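Local coordinates for protein transcriptional regulator, TetR family (Agrobacterium tumefaciens, PDB 2G7S) that probably acts as a TetR-family transcriptional regulator, binding DNA through its N-terminal helices and responding to a small ligand through its C-terminal domain, at residues A[85-96]-A[181-192]. Sequence-based numbering, arbitrary orientation.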
loop_
_atom_site.group_PDB
_atom_site.type_symbol
_atom_site.label_atom_id
_atom_site.label_comp_id
_atom_site.label_asym_id
_atom_site.label_seq_id
_atom_site.Cartn_x
_atom_site.Cartn_y
_atom_site.Cartn_z
ATOM N N LEU A 85 5.350 -2.399 20.989
ATOM C CA LEU A 85 5.132 -2.810 19.588
ATOM C C LEU A 85 3.926 -3.771 19.520
ATOM O O LEU A 85 3.123 -3.667 18.556
ATOM C CB LEU A 85 6.354 -3.495 19.009
ATOM C CG LEU A 85 7.600 -2.626 19.035
ATOM C CD1 LEU A 85 8.789 -3.508 18.613
ATOM C CD2 LEU A 85 7.416 -1.473 18.038
ATOM N N ARG A 86 3.804 -4.671 20.485
ATOM C CA ARG A 86 2.689 -5.624 20.409
ATOM C C ARG A 86 1.354 -4.857 20.551
ATOM O O ARG A 86 0.327 -5.187 19.880
ATOM C CB ARG A 86 2.769 -6.622 21.588
ATOM C CG ARG A 86 1.812 -7.861 21.398
ATOM C CD ARG A 86 1.718 -8.754 22.685
ATOM N NE ARG A 86 3.056 -9.017 23.203
ATOM C CZ ARG A 86 3.885 -9.908 22.680
ATOM N NH1 ARG A 86 3.463 -10.683 21.660
ATOM N NH2 ARG A 86 5.147 -10.056 23.160
ATOM N N ALA A 87 1.325 -3.829 21.412
ATOM C CA ALA A 87 0.079 -3.073 21.588
ATOM C C ALA A 87 -0.246 -2.247 20.346
ATOM O O ALA A 87 -1.424 -2.047 20.016
ATOM C CB ALA A 87 0.176 -2.128 22.821
ATOM N N TYR A 88 0.771 -1.771 19.649
ATOM C CA TYR A 88 0.544 -1.039 18.373
ATOM C C TYR A 88 -0.085 -1.983 17.329
ATOM O O TYR A 88 -1.056 -1.588 16.633
ATOM C CB TYR A 88 1.915 -0.453 17.946
ATOM C CG TYR A 88 1.918 0.094 16.551
ATOM C CD1 TYR A 88 1.330 1.288 16.231
ATOM C CD2 TYR A 88 2.528 -0.599 15.538
ATOM C CE1 TYR A 88 1.352 1.777 14.867
ATOM C CE2 TYR A 88 2.549 -0.129 14.238
ATOM C CZ TYR A 88 1.976 1.024 13.905
ATOM O OH TYR A 88 2.030 1.500 12.600
ATOM N N ILE A 89 0.432 -3.202 17.210
ATOM C CA ILE A 89 -0.169 -4.187 16.334
ATOM C C ILE A 89 -1.631 -4.420 16.717
ATOM O O ILE A 89 -2.510 -4.554 15.848
ATOM C CB ILE A 89 0.635 -5.500 16.334
ATOM C CG1 ILE A 89 1.976 -5.251 15.632
ATOM C CG2 ILE A 89 -0.145 -6.701 15.679
ATOM C CD1 ILE A 89 2.853 -6.465 15.611
ATOM N N GLY A 90 -1.877 -4.525 18.025
ATOM C CA GLY A 90 -3.264 -4.747 18.503
ATOM C C GLY A 90 -4.191 -3.595 18.179
ATOM O O GLY A 90 -5.393 -3.806 17.853
ATOM N N TYR A 91 -3.653 -2.383 18.231
ATOM C CA TYR A 91 -4.454 -1.197 17.900
ATOM C C TYR A 91 -4.927 -1.327 16.453
ATOM O O TYR A 91 -6.111 -1.145 16.165
ATOM C CB TYR A 91 -3.569 0.042 18.055
ATOM C CG TYR A 91 -4.101 1.233 17.288
ATOM C CD1 TYR A 91 -5.257 1.932 17.720
ATOM C CD2 TYR A 91 -3.507 1.607 16.094
ATOM C CE1 TYR A 91 -5.722 3.024 16.956
ATOM C CE2 TYR A 91 -3.982 2.674 15.362
ATOM C CZ TYR A 91 -5.054 3.361 15.793
ATOM O OH TYR A 91 -5.472 4.443 14.928
ATOM N N TRP A 92 -4.046 -1.684 15.531
ATOM C CA TRP A 92 -4.476 -1.781 14.111
ATOM C C TRP A 92 -5.442 -2.972 13.903
ATOM O O TRP A 92 -6.385 -2.871 13.129
ATOM C CB TRP A 92 -3.275 -1.877 13.171
ATOM C CG TRP A 92 -2.837 -0.533 12.831
ATOM C CD1 TRP A 92 -1.607 0.070 13.124
ATOM C CD2 TRP A 92 -3.601 0.453 12.110
ATOM N NE1 TRP A 92 -1.613 1.381 12.632
ATOM C CE2 TRP A 92 -2.823 1.634 12.022
ATOM C CE3 TRP A 92 -4.870 0.430 11.518
ATOM C CZ2 TRP A 92 -3.275 2.787 11.364
ATOM C CZ3 TRP A 92 -5.333 1.593 10.894
ATOM C CH2 TRP A 92 -4.525 2.766 10.867
ATOM N N GLU A 93 -5.205 -4.081 14.609
ATOM C CA GLU A 93 -6.174 -5.175 14.518
ATOM C C GLU A 93 -7.536 -4.751 14.961
ATOM O O GLU A 93 -8.577 -5.123 14.319
ATOM C CB GLU A 93 -5.730 -6.361 15.376
ATOM C CG GLU A 93 -4.529 -7.016 14.778
ATOM C CD GLU A 93 -3.927 -8.145 15.644
ATOM O OE1 GLU A 93 -4.118 -8.110 16.884
ATOM O OE2 GLU A 93 -3.308 -9.053 15.067
ATOM N N GLY A 94 -7.617 -3.965 16.026
ATOM C CA GLY A 94 -8.951 -3.467 16.441
ATOM C C GLY A 94 -9.577 -2.532 15.406
ATOM O O GLY A 94 -10.806 -2.518 15.231
ATOM N N CYS A 95 -8.772 -1.684 14.796
ATOM C CA CYS A 95 -9.313 -0.782 13.741
ATOM C C CYS A 95 -9.831 -1.594 12.570
ATOM O O CYS A 95 -10.880 -1.249 11.947
ATOM C CB CYS A 95 -8.165 0.100 13.192
ATOM S SG CYS A 95 -7.685 1.421 14.407
ATOM N N ILE A 96 -9.063 -2.604 12.146
ATOM C CA ILE A 96 -9.551 -3.434 11.008
ATOM C C ILE A 96 -10.837 -4.220 11.404
ATOM O O ILE A 96 -11.761 -4.337 10.571
ATOM C CB ILE A 96 -8.423 -4.355 10.551
ATOM C CG1 ILE A 96 -7.305 -3.513 9.951
ATOM C CG2 ILE A 96 -8.937 -5.464 9.592
ATOM C CD1 ILE A 96 -5.942 -4.264 9.764
ATOM N N PHE A 181 -3.803 -9.480 9.105
ATOM C CA PHE A 181 -2.911 -8.424 9.580
ATOM C C PHE A 181 -1.964 -8.952 10.653
ATOM O O PHE A 181 -0.718 -8.756 10.556
ATOM C CB PHE A 181 -3.714 -7.229 10.112
ATOM C CG PHE A 181 -2.845 -6.067 10.549
ATOM C CD1 PHE A 181 -2.373 -5.135 9.636
ATOM C CD2 PHE A 181 -2.483 -5.933 11.866
ATOM C CE1 PHE A 181 -1.531 -4.074 10.060
ATOM C CE2 PHE A 181 -1.656 -4.906 12.297
ATOM C CZ PHE A 181 -1.176 -3.965 11.397
ATOM N N GLY A 182 -2.493 -9.697 11.629
ATOM C CA GLY A 182 -1.631 -10.275 12.637
ATOM C C GLY A 182 -0.727 -11.381 12.100
ATOM O O GLY A 182 0.429 -11.547 12.506
ATOM N N ALA A 183 -1.265 -12.178 11.162
ATOM C CA ALA A 183 -0.471 -13.286 10.631
ATOM C C ALA A 183 0.767 -12.785 9.906
ATOM O O ALA A 183 1.792 -13.515 9.802
ATOM C CB ALA A 183 -1.307 -14.092 9.650
ATOM N N ILE A 184 0.704 -11.563 9.378
ATOM C CA ILE A 184 1.857 -11.026 8.670
ATOM C C ILE A 184 2.782 -10.257 9.629
ATOM O O ILE A 184 4.040 -10.355 9.446
ATOM C CB ILE A 184 1.391 -10.109 7.523
ATOM C CG1 ILE A 184 0.772 -10.981 6.431
ATOM C CG2 ILE A 184 2.517 -9.229 6.966
ATOM C CD1 ILE A 184 -0.029 -10.180 5.428
ATOM N N THR A 185 2.219 -9.482 10.564
ATOM C CA THR A 185 3.059 -8.593 11.349
ATOM C C THR A 185 3.644 -9.242 12.620
ATOM O O THR A 185 4.739 -8.846 13.061
ATOM C CB THR A 185 2.285 -7.354 11.795
ATOM O OG1 THR A 185 1.089 -7.734 12.491
ATOM C CG2 THR A 185 1.912 -6.452 10.606
ATOM N N ARG A 186 2.932 -10.221 13.175
ATOM C CA ARG A 186 3.339 -10.727 14.493
ATOM C C ARG A 186 4.623 -11.585 14.416
ATOM O O ARG A 186 5.380 -11.650 15.394
ATOM C CB ARG A 186 2.155 -11.428 15.189
ATOM C CG ARG A 186 1.141 -10.322 15.609
ATOM C CD ARG A 186 -0.130 -10.991 16.161
ATOM N NE ARG A 186 -1.075 -9.991 16.656
ATOM C CZ ARG A 186 -0.895 -9.377 17.810
ATOM N NH1 ARG A 186 0.196 -9.653 18.581
ATOM N NH2 ARG A 186 -1.803 -8.454 18.229
ATOM N N PRO A 187 4.834 -12.365 13.345
ATOM C CA PRO A 187 6.084 -13.178 13.364
ATOM C C PRO A 187 7.361 -12.343 13.578
ATOM O O PRO A 187 8.287 -12.809 14.248
ATOM C CB PRO A 187 6.039 -13.945 12.037
ATOM C CG PRO A 187 4.526 -14.133 11.810
ATOM C CD PRO A 187 3.938 -12.768 12.243
HETATM N N MSE A 188 7.399 -11.099 13.076
HETATM C CA MSE A 188 8.605 -10.268 13.294
HETATM C C MSE A 188 8.792 -10.030 14.773
HETATM O O MSE A 188 9.913 -10.138 15.308
HETATM C CB MSE A 188 8.553 -8.923 12.553
HETATM C CG MSE A 188 9.825 -8.075 12.901
HETATM SE SE MSE A 188 10.011 -6.551 11.784
HETATM C CE MSE A 188 11.306 -5.511 12.961
ATOM N N LEU A 189 7.687 -9.720 15.443
ATOM C CA LEU A 189 7.707 -9.388 16.872
ATOM C C LEU A 189 8.250 -10.561 17.643
ATOM O O LEU A 189 9.075 -10.408 18.556
ATOM C CB LEU A 189 6.253 -9.019 17.303
ATOM C CG LEU A 189 6.008 -7.504 17.437
ATOM C CD1 LEU A 189 4.551 -7.443 17.711
ATOM C CD2 LEU A 189 6.667 -6.921 18.649
ATOM N N GLU A 190 7.824 -11.778 17.285
ATOM C CA GLU A 190 8.326 -12.933 18.012
ATOM C C GLU A 190 9.764 -13.236 17.624
ATOM O O GLU A 190 10.608 -13.649 18.457
ATOM C CB GLU A 190 7.365 -14.102 17.783
ATOM C CG GLU A 190 5.823 -13.739 18.059
ATOM C CD GLU A 190 5.562 -13.325 19.543
ATOM O OE1 GLU A 190 6.166 -13.922 20.449
ATOM O OE2 GLU A 190 4.745 -12.386 19.808
ATOM N N ARG A 191 10.129 -12.945 16.369
ATOM C CA ARG A 191 11.532 -13.141 16.033
ATOM C C ARG A 191 12.421 -12.338 16.983
ATOM O O ARG A 191 13.316 -12.891 17.661
ATOM C CB ARG A 191 11.791 -12.767 14.592
ATOM C CG ARG A 191 13.218 -12.898 14.100
ATOM C CD ARG A 191 13.301 -13.035 12.568
ATOM N NE ARG A 191 12.191 -12.421 11.828
ATOM C CZ ARG A 191 12.147 -11.130 11.499
ATOM N NH1 ARG A 191 13.146 -10.311 11.869
ATOM N NH2 ARG A 191 11.097 -10.643 10.835
ATOM N N ILE A 192 12.154 -11.023 17.044
ATOM C CA ILE A 192 13.086 -10.049 17.692
ATOM C C ILE A 192 13.003 -10.104 19.218
ATOM O O ILE A 192 13.749 -9.397 19.884
ATOM C CB ILE A 192 12.854 -8.609 17.196
ATOM C CG1 ILE A 192 11.537 -8.095 17.713
ATOM C CG2 ILE A 192 13.087 -8.540 15.643
ATOM C CD1 ILE A 192 11.228 -6.612 17.319
HETATM O O HOH W 1 7.112 -12.032 22.139
HETATM O O HOH W 2 -5.022 -10.018 12.937
#
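Arg186 grips Glu93 side-on, Arg186 NH2 donating to Glu93 OE1 at 2.7 Å and Arg186 NE to Glu93 OE2 at 2.9 Å, both nearly straight and close to the guanidinium plane. OE1 is met from well above the carboxylate plane, OE2 on its syn side but also out of plane. Glutamate supplies two oxygens for two nitrogens, and an arginine extended from CG to NE is long enough to reach them as a knob among Arg86, Ile89, Gly90 and Glu93. Glu93 OE2 lies 3.2 Å from Gly182 CA, a nearness that glycine permits, and a water links this oxygen to Gly182 N. Less certain is the salt bridge from Arg86 NH1 to Glu190 OE2 (2.8 Å, bent to 153°), made in one of two conformers of Glu190, as is the water joining Arg86 NH2 to Glu190 OE1; Glu83 also pairs with Arg86.

Both bridges run along one side of an almost antiparallel pair of helices, axes 10.4 Å apart, in the all-helical C-terminal domain characteristic of TetR regulators. Knobs-into-holes packing lies beneath. Branched Ile89 covers one face of the Arg186 guanidinium with its CG2 methyl, 3.5 Å from Arg186 CZ. Phe181, with CG anti to the backbone N (chi1 -177°), fills with its broad, flat ring a hole lined largely by aliphatic carbons of Ile89, Trp92, Glu93 and Ile96; Trp92 CB comes within 3.5 Å of Phe181 CZ. At the far end Leu85 CB presses tightly on Leu189 CD2 (3.5 Å), and helix 118-144 covers Leu85 from outside the pair.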